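Local coordinates for protein transcriptional regulator, LYSR family (Neisseria meningitidis, PDB 4AB5) that probably regulates transcription of methionine biosynthesis genes as a MetR-like LysR-family factor, of which this chain is the regulatory domain, at residues L118-P121 with K122-I126. Numbering follows the deposited sequence.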
loop_
_atom_site.group_PDB
_atom_site.type_symbol
_atom_site.label_atom_id
_atom_site.label_comp_id
_atom_site.label_asym_id
_atom_site.label_seq_id
_atom_site.Cartn_x
_atom_site.Cartn_y
_atom_site.Cartn_z
ATOM N N LEU B 118 -9.187 -1.811 14.527
ATOM C CA LEU B 118 -7.841 -1.641 15.069
ATOM C C LEU B 118 -7.712 -2.248 16.466
ATOM O O LEU B 118 -8.412 -1.826 17.376
ATOM C CB LEU B 118 -7.400 -0.160 15.045
ATOM C CG LEU B 118 -7.503 0.586 13.718
ATOM C CD1 LEU B 118 -7.485 2.077 13.939
ATOM C CD2 LEU B 118 -6.415 0.164 12.758
ATOM N N ASP B 119 -6.806 -3.237 16.621
ATOM C CA ASP B 119 -6.539 -3.972 17.860
ATOM C C ASP B 119 -6.164 -3.110 19.050
ATOM O O ASP B 119 -6.756 -3.287 20.114
ATOM C CB ASP B 119 -5.523 -5.095 17.637
ATOM C CG ASP B 119 -6.131 -6.445 17.269
ATOM O OD1 ASP B 119 -7.213 -6.467 16.651
ATOM O OD2 ASP B 119 -5.510 -7.470 17.575
ATOM N N LEU B 120 -5.212 -2.165 18.881
ATOM C CA LEU B 120 -4.799 -1.246 19.950
ATOM C C LEU B 120 -5.980 -0.403 20.486
ATOM O O LEU B 120 -6.306 -0.589 21.657
ATOM C CB LEU B 120 -3.564 -0.395 19.574
ATOM C CG LEU B 120 -3.283 0.836 20.472
ATOM C CD1 LEU B 120 -2.642 0.441 21.777
ATOM C CD2 LEU B 120 -2.430 1.834 19.759
ATOM N N PRO B 121 -6.684 0.436 19.672
ATOM C CA PRO B 121 -7.838 1.177 20.213
ATOM C C PRO B 121 -8.926 0.298 20.826
ATOM O O PRO B 121 -9.338 0.553 21.956
ATOM C CB PRO B 121 -8.352 1.962 19.001
ATOM C CG PRO B 121 -7.137 2.126 18.121
ATOM C CD PRO B 121 -6.440 0.811 18.262
ATOM N N LYS B 122 -9.351 -0.756 20.112
ATOM C CA LYS B 122 -10.402 -1.682 20.541
ATOM C C LYS B 122 -10.113 -2.422 21.867
ATOM O O LYS B 122 -10.970 -2.427 22.760
ATOM C CB LYS B 122 -10.751 -2.668 19.400
ATOM C CG LYS B 122 -11.714 -3.797 19.775
ATOM C CD LYS B 122 -12.364 -4.453 18.564
ATOM C CE LYS B 122 -11.584 -5.628 18.035
ATOM N NZ LYS B 122 -12.302 -6.324 16.929
ATOM N N LYS B 123 -8.935 -3.061 21.972
ATOM C CA LYS B 123 -8.551 -3.881 23.123
ATOM C C LYS B 123 -7.918 -3.139 24.292
ATOM O O LYS B 123 -7.811 -3.722 25.372
ATOM C CB LYS B 123 -7.592 -5.006 22.679
ATOM C CG LYS B 123 -8.200 -6.041 21.737
ATOM C CD LYS B 123 -7.116 -6.805 21.002
ATOM C CE LYS B 123 -7.529 -8.231 20.740
ATOM N NZ LYS B 123 -6.610 -8.907 19.791
ATOM N N ILE B 124 -7.432 -1.902 24.084
ATOM C CA ILE B 124 -6.676 -1.183 25.117
ATOM C C ILE B 124 -7.157 0.240 25.438
ATOM O O ILE B 124 -7.362 0.565 26.607
ATOM C CB ILE B 124 -5.143 -1.226 24.761
ATOM C CG1 ILE B 124 -4.663 -2.667 24.355
ATOM C CG2 ILE B 124 -4.246 -0.535 25.814
ATOM C CD1 ILE B 124 -3.417 -3.295 25.053
ATOM N N LEU B 125 -7.274 1.084 24.412
ATOM C CA LEU B 125 -7.598 2.509 24.495
ATOM C C LEU B 125 -9.079 2.789 24.782
ATOM O O LEU B 125 -9.377 3.390 25.816
ATOM C CB LEU B 125 -7.133 3.208 23.195
ATOM C CG LEU B 125 -5.684 3.731 23.064
ATOM C CD1 LEU B 125 -4.656 2.867 23.779
ATOM C CD2 LEU B 125 -5.305 3.882 21.622
ATOM N N ILE B 126 -9.999 2.366 23.873
ATOM C CA ILE B 126 -11.454 2.554 24.006
ATOM C C ILE B 126 -11.950 2.109 25.402
ATOM O O ILE B 126 -12.568 2.950 26.065
ATOM C CB ILE B 126 -12.278 1.941 22.829
ATOM C CG1 ILE B 126 -11.940 2.597 21.471
ATOM C CG2 ILE B 126 -13.799 1.930 23.105
ATOM C CD1 ILE B 126 -12.261 1.729 20.381
#
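D119 and K123 run side by side, one helical turn apart, and meet in a salt bridge: K123 NZ sits 2.9 Å from D119 OD2. The ammonium comes from above the carboxylate, 62° out of its plane. K123 reaches it with CG set beside its own backbone N (chi1 -65°), which sends the chain back toward the start of the helix, its methylenes passing over D119 O. That same carbonyl oxygen accepts K123 N at 2.9 Å, so backbone and side chain join the two residues twice. On the inner face, L120 CD1 packs 3.7 Å from L125 CD1, the two leucines crossing at a slant. Beside the loop at D115, which both residues touch, P121 CB lies 4.2 Å from I126 CD1.

The backbone fits these pairings. L118, at the N-cap position, starts an ordinary i to i+4 pattern by accepting K122 N. The spacing then widens into a pi-type turn: L120 O takes I124 N at 3.0 Å and, weakly, L125 N. P121 O receives I126 N at 2.7 Å. The wider turn fits with side-chain contacts between residues five apart, L120 with L125 and P121 with I126.

Further out, helix 119-125 is the crossover of a beta-alpha-beta unit between parallel strands 108-110 and 134-136; L120 and L125 both rest on L108. S182 OG also hydrogen-bonds D119 OD2, and K123 NZ also donates to Q181 O. K123 balances the charge of the buried carboxylate and the S182 hydroxyl adds a hydrogen bond to it, which would probably stabilise its charged form and ties the start of the helix to strand 171-189.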